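Local coordinates for protein 15-O-acetyltransferase (Fusarium sporotrichioides, PDB 3FOT) that transfers an acetyl group to the 15-hydroxyl of trichothecene intermediates during the fungal biosynthesis of mycotoxins such as T-2 toxin, at residues T57-I62 and N458-E463; E76-A81 and R203-Y208; E288-V293 and W483-T488; R278-K283 and I491-A496. One frame throughout, in Å; residues are numbered along the deposited sequence.

Contact 1 of 4, residues T57-I62 and N458-E463; sequences TSLRNI and NVLSVE
Arg-60 grips Glu-463 side-on: NE reaches OE2 at 2.8 Å and NH2 reaches OE1, also at 2.8 Å. The salt bridge spans two antiparallel strands, 53-61 and 457-469, neighbours in a six-stranded mixed sheet of this BAHD-superfamily acyltransferase. The planes stand 61° apart: OE2 lies in the guanidinium plane, while NE comes to it from above the carboxylate. With CG anti to the backbone N (chi1 -175°), the bend at chi3 turns NE and NH2 toward Glu-463, leaving OE2 at the guanidinium edge. A water donates to both Glu-463 OE1 and Ser-58 OG, whose stronger partner is Glu-179; Arg-60 NH1 binds the carbonyl of Asp-175. Beneath, Arg-60 and Ser-461 form a hydrogen-bonded pair, N to O 2.9 Å in both directions, and Glu-463 N and Ile-62 N add further rungs. Toward the adjoining edge strand 449-452, Val-459 and Leu-460 both face Ile-450, a classic beta bulge. On the face away from Arg-60 and Ser-461, Leu-59 sets CD2 3.6 Å from Val-462 CG2 and crosses Leu-460 at about a right angle. At the strand end, the CD1 methyl of Ile-62 rests 3.4 Å from CB of Asn-458.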
loop_
_atom_site.group_PDB
_atom_site.type_symbol
_atom_site.label_atom_id
_atom_site.label_comp_id
_atom_site.label_asym_id
_atom_site.label_seq_id
_atom_site.Cartn_x
_atom_site.Cartn_y
_atom_site.Cartn_z
ATOM N N THR A 57 8.050 10.028 -3.839
ATOM C CA THR A 57 8.535 10.006 -5.217
ATOM C C THR A 57 9.673 11.027 -5.307
ATOM O O THR A 57 9.562 12.128 -4.784
ATOM C CB THR A 57 7.422 10.255 -6.281
ATOM O OG1 THR A 57 6.851 11.564 -6.121
ATOM C CG2 THR A 57 6.292 9.190 -6.205
ATOM N N SER A 58 10.784 10.658 -5.920
ATOM C CA SER A 58 11.849 11.610 -6.163
ATOM C C SER A 58 11.855 11.875 -7.653
ATOM O O SER A 58 11.954 10.940 -8.440
ATOM C CB SER A 58 13.203 11.024 -5.758
ATOM O OG SER A 58 14.178 12.027 -5.732
ATOM N N LEU A 59 11.761 13.144 -8.020
ATOM C CA LEU A 59 11.657 13.530 -9.418
ATOM C C LEU A 59 12.876 14.379 -9.765
ATOM O O LEU A 59 13.510 14.985 -8.885
ATOM C CB LEU A 59 10.380 14.331 -9.670
ATOM C CG LEU A 59 9.019 13.838 -9.147
ATOM C CD1 LEU A 59 7.945 14.840 -9.556
ATOM C CD2 LEU A 59 8.662 12.472 -9.665
ATOM N N ARG A 60 13.217 14.407 -11.041
ATOM C CA ARG A 60 14.302 15.271 -11.504
ATOM C C ARG A 60 13.764 16.198 -12.595
ATOM O O ARG A 60 13.043 15.763 -13.487
ATOM C CB ARG A 60 15.458 14.437 -12.042
ATOM C CG ARG A 60 16.657 15.275 -12.434
ATOM C CD ARG A 60 17.938 14.454 -12.668
ATOM N NE ARG A 60 18.236 13.488 -11.599
ATOM C CZ ARG A 60 18.881 13.752 -10.461
ATOM N NH1 ARG A 60 19.332 14.972 -10.187
ATOM N NH2 ARG A 60 19.093 12.776 -9.585
ATOM N N ASN A 61 14.143 17.467 -12.530
ATOM C CA ASN A 61 13.791 18.421 -13.548
ATOM C C ASN A 61 14.573 18.128 -14.834
ATOM O O ASN A 61 15.789 18.373 -14.903
ATOM C CB ASN A 61 14.055 19.854 -13.075
ATOM C CG ASN A 61 13.746 20.881 -14.161
ATOM O OD1 ASN A 61 13.207 20.527 -15.213
ATOM N ND2 ASN A 61 14.032 22.153 -13.889
ATOM N N ILE A 62 13.896 17.558 -15.823
ATOM C CA ILE A 62 14.543 17.272 -17.111
ATOM C C ILE A 62 13.923 18.085 -18.237
ATOM O O ILE A 62 14.094 17.788 -19.424
ATOM C CB ILE A 62 14.548 15.770 -17.467
ATOM C CG1 ILE A 62 13.120 15.191 -17.499
ATOM C CG2 ILE A 62 15.459 15.017 -16.510
ATOM C CD1 ILE A 62 13.012 13.906 -18.342
ATOM N N ASN A 458 9.173 15.805 -22.131
ATOM C CA ASN A 458 9.382 15.379 -20.749
ATOM C C ASN A 458 9.699 16.607 -19.936
ATOM O O ASN A 458 10.442 17.496 -20.392
ATOM C CB ASN A 458 10.550 14.397 -20.652
ATOM C CG ASN A 458 10.215 13.034 -21.174
ATOM O OD1 ASN A 458 9.060 12.620 -21.199
ATOM N ND2 ASN A 458 11.250 12.304 -21.600
ATOM N N VAL A 459 9.142 16.653 -18.729
ATOM C CA VAL A 459 9.331 17.762 -17.833
ATOM C C VAL A 459 9.967 17.279 -16.521
ATOM O O VAL A 459 10.988 17.818 -16.094
ATOM C CB VAL A 459 7.998 18.482 -17.567
ATOM C CG1 VAL A 459 8.165 19.523 -16.503
ATOM C CG2 VAL A 459 7.470 19.149 -18.904
ATOM N N LEU A 460 9.381 16.257 -15.906
ATOM C CA LEU A 460 9.956 15.697 -14.670
ATOM C C LEU A 460 10.132 14.201 -14.822
ATOM O O LEU A 460 9.220 13.511 -15.250
ATOM C CB LEU A 460 9.078 16.025 -13.448
ATOM C CG LEU A 460 9.094 17.515 -13.065
ATOM C CD1 LEU A 460 7.809 17.861 -12.283
ATOM C CD2 LEU A 460 10.295 17.836 -12.236
ATOM N N SER A 461 11.324 13.711 -14.508
ATOM C CA SER A 461 11.588 12.271 -14.565
ATOM C C SER A 461 11.248 11.680 -13.213
ATOM O O SER A 461 11.665 12.235 -12.176
ATOM C CB SER A 461 13.070 12.019 -14.832
ATOM O OG SER A 461 13.262 10.613 -14.976
ATOM N N VAL A 462 10.472 10.600 -13.198
ATOM C CA VAL A 462 10.148 9.953 -11.919
ATOM C C VAL A 462 11.247 8.936 -11.652
ATOM O O VAL A 462 11.246 7.852 -12.256
ATOM C CB VAL A 462 8.741 9.285 -11.910
ATOM C CG1 VAL A 462 8.420 8.728 -10.521
ATOM C CG2 VAL A 462 7.639 10.283 -12.343
ATOM N N GLU A 463 12.169 9.291 -10.759
ATOM C CA GLU A 463 13.416 8.505 -10.582
ATOM C C GLU A 463 13.251 7.348 -9.626
ATOM O O GLU A 463 13.739 6.242 -9.891
ATOM C CB GLU A 463 14.569 9.387 -10.116
ATOM C CG GLU A 463 14.879 10.464 -11.131
ATOM C CD GLU A 463 16.315 10.903 -11.101
ATOM O OE1 GLU A 463 16.887 11.033 -9.998
ATOM O OE2 GLU A 463 16.862 11.122 -12.199
HETATM O O HOH W 1 16.675 11.138 -7.269
#

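Contact 2 of 4, residues E76-A81 and R203-Y208; sequences EMFELA and RLVGSY
Leu-80 lays its CB over the centre of the Tyr-208 ring, 3.6 Å from the centroid and only 6° off the ring normal, a CH-pi contact through the face. CD1 of the same leucine lies out past the CG-CD1 border of the ring, 3.6 Å from Tyr-208 CD1. Ser-207 CB covers the opposite face, toward the rim, so the ring is sandwiched by aliphatic carbon. A second CH-pi contact repeats the theme with the roles exchanged: Val-205 CG2 stands above the middle of the Phe-78 ring, 3.9 Å from its centroid. That methyl is anti to the valine backbone N, and it also meets Met-77 CB at 3.6 Å. Between the two rings Ala-81, small enough for close approach, sets its CB 3.6 Å from Val-205 N. Met-77 runs antiparallel past Tyr-208, its CG 3.7 Å from Tyr-208 O. A water donates to Leu-80 O and, weakly, to Tyr-208 OH, whose stronger partner is Asp-84. Helix 71-88 thus packs on the C-terminal end of helix 191-205 and the type I turn from Val-205 to Tyr-208, with Leu-204 reaching along the first helix to Ala-85 and Glu-88, and Gly-206 tied by its backbone to Thr-453 beyond strand 449-452.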
loop_
_atom_site.group_PDB
_atom_site.type_symbol
_atom_site.label_atom_id
_atom_site.label_comp_id
_atom_site.label_asym_id
_atom_site.label_seq_id
_atom_site.Cartn_x
_atom_site.Cartn_y
_atom_site.Cartn_z
ATOM N N GLU A 76 0.467 25.213 -7.883
ATOM C CA GLU A 76 -0.713 25.661 -8.656
ATOM C C GLU A 76 -1.171 24.577 -9.645
ATOM O O GLU A 76 -2.371 24.264 -9.754
ATOM C CB GLU A 76 -0.432 27.000 -9.360
ATOM C CG GLU A 76 -1.653 27.527 -10.093
ATOM C CD GLU A 76 -1.375 28.710 -11.033
ATOM O OE1 GLU A 76 -0.197 29.051 -11.282
ATOM O OE2 GLU A 76 -2.382 29.262 -11.536
ATOM N N MET A 77 -0.213 23.988 -10.366
ATOM C CA MET A 77 -0.517 22.937 -11.364
ATOM C C MET A 77 -1.103 21.675 -10.702
ATOM O O MET A 77 -2.037 21.052 -11.224
ATOM C CB MET A 77 0.754 22.573 -12.147
ATOM C CG MET A 77 1.354 23.725 -12.994
ATOM S SD MET A 77 3.029 23.235 -13.475
ATOM C CE MET A 77 3.912 24.756 -13.511
ATOM N N PHE A 78 -0.570 21.303 -9.544
ATOM C CA PHE A 78 -1.076 20.095 -8.858
ATOM C C PHE A 78 -2.442 20.328 -8.224
ATOM O O PHE A 78 -3.224 19.403 -8.048
ATOM C CB PHE A 78 -0.061 19.588 -7.840
ATOM C CG PHE A 78 0.923 18.632 -8.434
ATOM C CD1 PHE A 78 0.544 17.319 -8.740
ATOM C CD2 PHE A 78 2.205 19.038 -8.732
ATOM C CE1 PHE A 78 1.466 16.430 -9.325
ATOM C CE2 PHE A 78 3.132 18.174 -9.318
ATOM C CZ PHE A 78 2.772 16.871 -9.604
ATOM N N GLU A 79 -2.740 21.572 -7.880
ATOM C CA GLU A 79 -4.090 21.897 -7.405
ATOM C C GLU A 79 -5.095 21.662 -8.533
ATOM O O GLU A 79 -6.160 21.065 -8.333
ATOM C CB GLU A 79 -4.156 23.347 -6.926
ATOM C CG GLU A 79 -3.483 23.591 -5.568
ATOM C CD GLU A 79 -3.381 25.084 -5.296
ATOM O OE1 GLU A 79 -3.969 25.863 -6.072
ATOM O OE2 GLU A 79 -2.727 25.489 -4.320
ATOM N N LEU A 80 -4.744 22.127 -9.725
ATOM C CA LEU A 80 -5.574 21.945 -10.925
ATOM C C LEU A 80 -5.739 20.449 -11.265
ATOM O O LEU A 80 -6.851 19.977 -11.485
ATOM C CB LEU A 80 -4.968 22.732 -12.092
ATOM C CG LEU A 80 -5.074 24.256 -11.914
ATOM C CD1 LEU A 80 -4.218 24.956 -12.961
ATOM C CD2 LEU A 80 -6.519 24.717 -12.018
ATOM N N ALA A 81 -4.631 19.712 -11.272
ATOM C CA ALA A 81 -4.642 18.280 -11.463
ATOM C C ALA A 81 -5.500 17.564 -10.418
ATOM O O ALA A 81 -6.213 16.621 -10.746
ATOM C CB ALA A 81 -3.196 17.734 -11.445
ATOM N N ARG A 203 -0.334 12.158 -14.846
ATOM C CA ARG A 203 -0.938 12.378 -16.165
ATOM C C ARG A 203 -1.621 13.756 -16.237
ATOM O O ARG A 203 -1.317 14.571 -17.105
ATOM C CB ARG A 203 -1.952 11.280 -16.461
ATOM C CG ARG A 203 -2.947 11.654 -17.570
ATOM C CD ARG A 203 -3.848 10.454 -17.842
ATOM N NE ARG A 203 -4.541 9.878 -16.671
ATOM C CZ ARG A 203 -5.754 10.232 -16.242
ATOM N NH1 ARG A 203 -6.291 9.605 -15.198
ATOM N NH2 ARG A 203 -6.456 11.197 -16.861
ATOM N N LEU A 204 -2.515 14.010 -15.299
ATOM C CA LEU A 204 -3.376 15.210 -15.304
ATOM C C LEU A 204 -2.590 16.498 -15.180
ATOM O O LEU A 204 -2.918 17.499 -15.833
ATOM C CB LEU A 204 -4.448 15.104 -14.222
ATOM C CG LEU A 204 -5.502 14.017 -14.476
ATOM C CD1 LEU A 204 -6.244 13.687 -13.195
ATOM C CD2 LEU A 204 -6.479 14.458 -15.616
ATOM N N VAL A 205 -1.515 16.489 -14.395
ATOM C CA VAL A 205 -0.765 17.743 -14.199
ATOM C C VAL A 205 -0.123 18.209 -15.530
ATOM O O VAL A 205 0.131 19.411 -15.719
ATOM C CB VAL A 205 0.243 17.612 -13.031
ATOM C CG1 VAL A 205 1.450 16.793 -13.499
ATOM C CG2 VAL A 205 0.649 19.002 -12.503
ATOM N N GLY A 206 0.096 17.262 -16.452
ATOM C CA GLY A 206 0.695 17.558 -17.769
ATOM C C GLY A 206 -0.117 18.538 -18.603
ATOM O O GLY A 206 0.416 19.175 -19.527
ATOM N N SER A 207 -1.414 18.627 -18.303
ATOM C CA SER A 207 -2.326 19.541 -18.996
ATOM C C SER A 207 -2.087 21.001 -18.625
ATOM O O SER A 207 -2.586 21.888 -19.303
ATOM C CB SER A 207 -3.783 19.174 -18.690
ATOM O OG SER A 207 -4.093 17.914 -19.241
ATOM N N TYR A 208 -1.312 21.251 -17.564
ATOM C CA TYR A 208 -1.220 22.594 -16.979
ATOM C C TYR A 208 0.183 23.159 -16.983
ATOM O O TYR A 208 0.399 24.295 -16.559
ATOM C CB TYR A 208 -1.777 22.596 -15.544
ATOM C CG TYR A 208 -3.203 22.147 -15.514
ATOM C CD1 TYR A 208 -4.208 22.966 -16.015
ATOM C CD2 TYR A 208 -3.554 20.860 -15.057
ATOM C CE1 TYR A 208 -5.527 22.563 -16.024
ATOM C CE2 TYR A 208 -4.870 20.440 -15.083
ATOM C CZ TYR A 208 -5.858 21.299 -15.569
ATOM O OH TYR A 208 -7.184 20.914 -15.604
HETATM O O HOH W 2 -8.889 21.544 -12.713
#

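Contact 3 of 4, residues E288-V293 and W483-T488; sequences ESIDIV and WRDAST. Unlike the reference sequence in segment 288-293: Asp-291 (reference Ala).
A type I' turn from Trp-483 to Ala-486 closes a beta hairpin, and a hydrogen bond to one serine hydroxyl of helix 286-299 joins the start of the hairpin's second strand to that helix. Ser-289 OG accepts from the backbone N of Ser-487 at 2.8 Å, and at 176° the N-H points almost straight at the oxygen. The hydroxyl oxygen sits anti to its own carbonyl carbon (chi1 -55°), beside the backbone N, where it also bonds to Ser-285 O, four residues back and just ahead of the helix. A single side-chain oxygen therefore links a strand N-H to the chain entering a helix, and the residue that does so is buried. Ser-289 CB itself comes within 3.3 Å of Asp-485 O. Strand 486-494 is the second arm of the hairpin, paired with strand 477-483 inside a four-stranded mixed sheet; strand 277-283 flanks strand 486-494 on the side away from 477-483, and helix 286-299 follows directly on it in the chain. The side chain of Ser-487 approaches the same hydroxyl, its CB 3.6 Å from Ser-289 OG, and also touches Ile-306 of helix 306-321. Farther out, the exposed Ile-290 brings its CD1 to 4.2 Å from Asp-485 CB, a looser apolar touch at the margin of the turn.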
loop_
_atom_site.group_PDB
_atom_site.type_symbol
_atom_site.label_atom_id
_atom_site.label_comp_id
_atom_site.label_asym_id
_atom_site.label_seq_id
_atom_site.Cartn_x
_atom_site.Cartn_y
_atom_site.Cartn_z
ATOM N N GLU A 288 21.098 -6.603 -10.601
ATOM C CA GLU A 288 20.832 -7.663 -9.627
ATOM C C GLU A 288 19.412 -8.147 -9.744
ATOM O O GLU A 288 19.143 -9.348 -9.664
ATOM C CB GLU A 288 21.043 -7.131 -8.217
ATOM C CG GLU A 288 22.482 -6.997 -7.848
ATOM C CD GLU A 288 22.710 -6.142 -6.636
ATOM O OE1 GLU A 288 21.752 -5.507 -6.112
ATOM O OE2 GLU A 288 23.880 -6.109 -6.197
ATOM N N SER A 289 18.483 -7.202 -9.890
ATOM C CA SER A 289 17.071 -7.562 -9.988
ATOM C C SER A 289 16.765 -8.378 -11.225
ATOM O O SER A 289 15.998 -9.346 -11.178
ATOM C CB SER A 289 16.191 -6.307 -9.904
ATOM O OG SER A 289 16.476 -5.547 -8.722
ATOM N N ILE A 290 17.375 -8.008 -12.350
ATOM C CA ILE A 290 17.147 -8.716 -13.582
ATOM C C ILE A 290 17.699 -10.149 -13.477
ATOM O O ILE A 290 17.064 -11.110 -13.934
ATOM C CB ILE A 290 17.796 -7.924 -14.763
ATOM C CG1 ILE A 290 16.913 -6.706 -15.081
ATOM C CG2 ILE A 290 17.982 -8.819 -15.986
ATOM C CD1 ILE A 290 17.593 -5.690 -15.985
ATOM N N ASP A 291 18.857 -10.276 -12.830
ATOM C CA ASP A 291 19.501 -11.581 -12.645
ATOM C C ASP A 291 18.639 -12.458 -11.726
ATOM O O ASP A 291 18.491 -13.659 -11.967
ATOM C CB ASP A 291 20.922 -11.452 -12.045
ATOM C CG ASP A 291 21.992 -11.090 -13.075
ATOM O OD1 ASP A 291 23.101 -10.676 -12.669
ATOM O OD2 ASP A 291 21.718 -11.206 -14.274
ATOM N N ILE A 292 18.078 -11.858 -10.677
ATOM C CA ILE A 292 17.199 -12.621 -9.753
ATOM C C ILE A 292 15.935 -13.115 -10.466
ATOM O O ILE A 292 15.535 -14.267 -10.315
ATOM C CB ILE A 292 16.871 -11.819 -8.454
ATOM C CG1 ILE A 292 18.129 -11.641 -7.576
ATOM C CG2 ILE A 292 15.816 -12.565 -7.596
ATOM C CD1 ILE A 292 17.990 -10.565 -6.494
ATOM N N VAL A 293 15.302 -12.236 -11.240
ATOM C CA VAL A 293 14.106 -12.601 -12.012
ATOM C C VAL A 293 14.432 -13.701 -13.042
ATOM O O VAL A 293 13.672 -14.662 -13.201
ATOM C CB VAL A 293 13.477 -11.360 -12.686
ATOM C CG1 VAL A 293 12.448 -11.757 -13.702
ATOM C CG2 VAL A 293 12.827 -10.455 -11.634
ATOM N N TRP A 483 10.711 -0.707 -9.718
ATOM C CA TRP A 483 10.606 0.474 -10.586
ATOM C C TRP A 483 11.817 0.530 -11.484
ATOM O O TRP A 483 12.929 0.342 -10.999
ATOM C CB TRP A 483 10.555 1.694 -9.712
ATOM C CG TRP A 483 10.412 3.013 -10.390
ATOM C CD1 TRP A 483 11.297 4.043 -10.351
ATOM C CD2 TRP A 483 9.295 3.461 -11.155
ATOM N NE1 TRP A 483 10.802 5.122 -11.072
ATOM C CE2 TRP A 483 9.578 4.784 -11.577
ATOM C CE3 TRP A 483 8.085 2.869 -11.547
ATOM C CZ2 TRP A 483 8.689 5.535 -12.349
ATOM C CZ3 TRP A 483 7.195 3.626 -12.329
ATOM C CH2 TRP A 483 7.507 4.951 -12.710
ATOM N N ARG A 484 11.605 0.756 -12.788
ATOM C CA ARG A 484 12.740 0.857 -13.749
ATOM C C ARG A 484 13.648 -0.381 -13.631
ATOM O O ARG A 484 14.904 -0.278 -13.663
ATOM C CB ARG A 484 13.543 2.132 -13.538
ATOM C CG ARG A 484 12.717 3.385 -13.851
ATOM C CD ARG A 484 13.511 4.610 -13.513
ATOM N NE ARG A 484 12.772 5.827 -13.837
ATOM C CZ ARG A 484 12.743 6.402 -15.049
ATOM N NH1 ARG A 484 12.041 7.515 -15.224
ATOM N NH2 ARG A 484 13.434 5.889 -16.077
ATOM N N ASP A 485 12.980 -1.528 -13.520
ATOM C CA ASP A 485 13.598 -2.877 -13.443
ATOM C C ASP A 485 14.445 -3.127 -12.199
ATOM O O ASP A 485 15.200 -4.107 -12.156
ATOM C CB ASP A 485 14.456 -3.180 -14.673
ATOM C CG ASP A 485 13.634 -3.490 -15.896
ATOM O OD1 ASP A 485 12.582 -4.163 -15.779
ATOM O OD2 ASP A 485 14.082 -3.083 -16.978
ATOM N N ALA A 486 14.338 -2.258 -11.201
ATOM C CA ALA A 486 15.053 -2.456 -9.949
ATOM C C ALA A 486 14.061 -2.773 -8.844
ATOM O O ALA A 486 13.093 -2.033 -8.657
ATOM C CB ALA A 486 15.864 -1.214 -9.593
ATOM N N SER A 487 14.325 -3.850 -8.097
ATOM C CA SER A 487 13.486 -4.234 -6.949
ATOM C C SER A 487 13.955 -3.554 -5.670
ATOM O O SER A 487 15.146 -3.519 -5.374
ATOM C CB SER A 487 13.474 -5.763 -6.762
ATOM O OG SER A 487 12.903 -6.397 -7.904
ATOM N N THR A 488 13.010 -3.015 -4.907
ATOM C CA THR A 488 13.306 -2.451 -3.606
ATOM C C THR A 488 12.620 -3.268 -2.515
ATOM O O THR A 488 11.427 -3.563 -2.643
ATOM C CB THR A 488 12.769 -1.021 -3.544
ATOM O OG1 THR A 488 13.531 -0.213 -4.465
ATOM C CG2 THR A 488 12.911 -0.473 -2.132
#

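Contact 4 of 4, residues R278-K283 and I491-A496; sequences RCVIHK and IIYNDA
Strands 277-283 and 486-494 run antiparallel, their short axes 4.8 Å apart at closest approach, with Arg-278 opposite Tyr-493 and Val-280 opposite Ile-491 as hydrogen-bonded pairs and Cys-279 facing Ile-492 between them. Strand 277-283 is an outermost strand of this four-stranded mixed sheet. The bond from Arg-278 N to Tyr-493 O is short, at 2.7 Å. On the face that carries Arg-278, Val-280 and Ile-491, the Tyr-493 ring leans across the neighbouring strand: its CG lies between the backbone N and the carbonyl carbon (chi1 68°), and one ring face receives Arg-278 CB, displaced toward the rim and 4.0 Å from the centroid. Val-280 CG2 touches the ring obliquely at CE2, 3.9 Å away. Past the ring, the arginine chain bends at chi2 and delivers NE to Asp-495 OD2 at 3.1 Å, nearly straight and in the guanidinium plane, although the oxygen is approached from above its carboxylate. A water donates to OD2 and accepts from NH2. Glu-143 holds NH1 in a second salt bridge, while Asp-495 OD1 accepts a hydrogen bond from Leu-276 N. Helix 500-516 covers Val-280 and Tyr-493, and helix 134-147 meets Arg-278, Cys-279 and Ile-281.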
loop_
_atom_site.group_PDB
_atom_site.type_symbol
_atom_site.label_atom_id
_atom_site.label_comp_id
_atom_site.label_asym_id
_atom_site.label_seq_id
_atom_site.Cartn_x
_atom_site.Cartn_y
_atom_site.Cartn_z
ATOM N N ARG A 278 9.060 3.181 11.667
ATOM C CA ARG A 278 10.320 3.452 11.017
ATOM C C ARG A 278 10.465 2.534 9.830
ATOM O O ARG A 278 9.720 1.568 9.693
ATOM C CB ARG A 278 11.504 3.250 11.957
ATOM C CG ARG A 278 11.512 4.129 13.195
ATOM C CD ARG A 278 11.585 5.612 12.865
ATOM N NE ARG A 278 11.798 6.415 14.065
ATOM C CZ ARG A 278 11.936 7.742 14.075
ATOM N NH1 ARG A 278 11.874 8.437 12.950
ATOM N NH2 ARG A 278 12.142 8.380 15.221
ATOM N N CYS A 279 11.415 2.836 8.965
ATOM C CA CYS A 279 11.604 2.088 7.727
ATOM C C CYS A 279 13.090 1.814 7.453
ATOM O O CYS A 279 13.901 2.686 7.685
ATOM C CB CYS A 279 10.991 2.900 6.581
ATOM S SG CYS A 279 10.823 2.029 5.032
ATOM N N VAL A 280 13.425 0.632 6.933
ATOM C CA VAL A 280 14.768 0.350 6.437
ATOM C C VAL A 280 14.580 -0.114 5.006
ATOM O O VAL A 280 13.761 -0.989 4.745
ATOM C CB VAL A 280 15.498 -0.731 7.267
ATOM C CG1 VAL A 280 16.870 -1.011 6.648
ATOM C CG2 VAL A 280 15.672 -0.269 8.697
ATOM N N ILE A 281 15.324 0.489 4.074
ATOM C CA ILE A 281 15.140 0.221 2.641
ATOM C C ILE A 281 16.421 -0.346 2.022
ATOM O O ILE A 281 17.520 0.131 2.301
ATOM C CB ILE A 281 14.776 1.536 1.888
ATOM C CG1 ILE A 281 13.403 2.062 2.325
ATOM C CG2 ILE A 281 14.827 1.314 0.391
ATOM C CD1 ILE A 281 13.060 3.449 1.820
ATOM N N HIS A 282 16.285 -1.364 1.179
ATOM C CA HIS A 282 17.418 -1.850 0.391
ATOM C C HIS A 282 16.971 -1.882 -1.051
ATOM O O HIS A 282 16.089 -2.642 -1.408
ATOM C CB HIS A 282 17.870 -3.245 0.809
ATOM C CG HIS A 282 19.107 -3.690 0.105
ATOM N ND1 HIS A 282 19.094 -4.175 -1.183
ATOM C CD2 HIS A 282 20.408 -3.660 0.484
ATOM C CE1 HIS A 282 20.332 -4.437 -1.568
ATOM N NE2 HIS A 282 21.148 -4.145 -0.572
ATOM N N LYS A 283 17.578 -1.024 -1.860
ATOM C CA LYS A 283 17.321 -0.999 -3.279
ATOM C C LYS A 283 18.321 -1.913 -3.974
ATOM O O LYS A 283 19.533 -1.667 -3.929
ATOM C CB LYS A 283 17.468 0.431 -3.798
ATOM C CG LYS A 283 16.359 1.358 -3.378
ATOM N N ILE A 491 11.511 -2.691 4.918
ATOM C CA ILE A 491 10.939 -3.263 6.119
ATOM C C ILE A 491 10.458 -2.112 6.977
ATOM O O ILE A 491 11.228 -1.214 7.348
ATOM C CB ILE A 491 11.916 -4.125 6.927
ATOM C CG1 ILE A 491 12.510 -5.243 6.067
ATOM C CG2 ILE A 491 11.179 -4.720 8.159
ATOM C CD1 ILE A 491 13.408 -6.244 6.861
ATOM N N ILE A 492 9.164 -2.128 7.272
ATOM C CA ILE A 492 8.612 -1.138 8.177
ATOM C C ILE A 492 8.410 -1.821 9.522
ATOM O O ILE A 492 8.015 -2.994 9.585
ATOM C CB ILE A 492 7.293 -0.542 7.665
ATOM C CG1 ILE A 492 7.453 -0.000 6.248
ATOM C CG2 ILE A 492 6.836 0.594 8.542
ATOM C CD1 ILE A 492 6.819 -0.861 5.239
ATOM N N TYR A 493 8.742 -1.093 10.571
ATOM C CA TYR A 493 8.693 -1.649 11.906
ATOM C C TYR A 493 8.374 -0.526 12.844
ATOM O O TYR A 493 8.413 0.650 12.453
ATOM C CB TYR A 493 10.014 -2.316 12.253
ATOM C CG TYR A 493 11.198 -1.403 12.411
ATOM C CD1 TYR A 493 11.688 -1.095 13.677
ATOM C CD2 TYR A 493 11.856 -0.862 11.296
ATOM C CE1 TYR A 493 12.775 -0.275 13.834
ATOM C CE2 TYR A 493 12.954 -0.050 11.449
ATOM C CZ TYR A 493 13.409 0.235 12.724
ATOM O OH TYR A 493 14.502 1.060 12.896
ATOM N N ASN A 494 8.012 -0.878 14.066
ATOM C CA ASN A 494 7.830 0.127 15.084
ATOM C C ASN A 494 9.066 0.144 15.965
ATOM O O ASN A 494 9.498 -0.910 16.428
ATOM C CB ASN A 494 6.582 -0.170 15.889
ATOM C CG ASN A 494 6.166 1.006 16.709
ATOM O OD1 ASN A 494 6.677 1.204 17.810
ATOM N ND2 ASN A 494 5.297 1.846 16.144
ATOM N N ASP A 495 9.629 1.333 16.209
ATOM C CA ASP A 495 10.921 1.408 16.902
ATOM C C ASP A 495 10.899 1.167 18.409
ATOM O O ASP A 495 11.960 1.181 19.043
ATOM C CB ASP A 495 11.733 2.657 16.533
ATOM C CG ASP A 495 11.180 3.941 17.130
ATOM O OD1 ASP A 495 10.223 3.908 17.922
ATOM O OD2 ASP A 495 11.731 5.020 16.806
ATOM N N ALA A 496 9.711 0.932 18.962
ATOM C CA ALA A 496 9.599 0.399 20.316
ATOM C C ALA A 496 9.994 -1.078 20.352
ATOM O O ALA A 496 10.454 -1.582 21.388
ATOM C CB ALA A 496 8.196 0.555 20.819
HETATM O O HOH W 3 11.821 7.273 18.082
#

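In the fold
Two sheets account for contacts 1, 3 and 4; contact 2 joins helices beside the six-stranded one. Contacts 3 and 4 share strand 486-494, their centres 20 Å apart, and they touch where Thr-488 CG2 lies 3.6 Å from Ile-281 CG2; contact 3 holds a helix to the start of that strand, and contact 4 pairs its far end. Contact 1 reaches contact 3 directly: Val-462 O is 3.0 Å from both Trp-483 NE1 and Arg-484 NE, probable hydrogen bonds that tie the two sheets together. Contact 2 stands aside, its nearest atoms about 6 Å from contact 1 and about 20 Å from contact 4. All four lie away from His-414, which binds 15-deacetylcalonectrin.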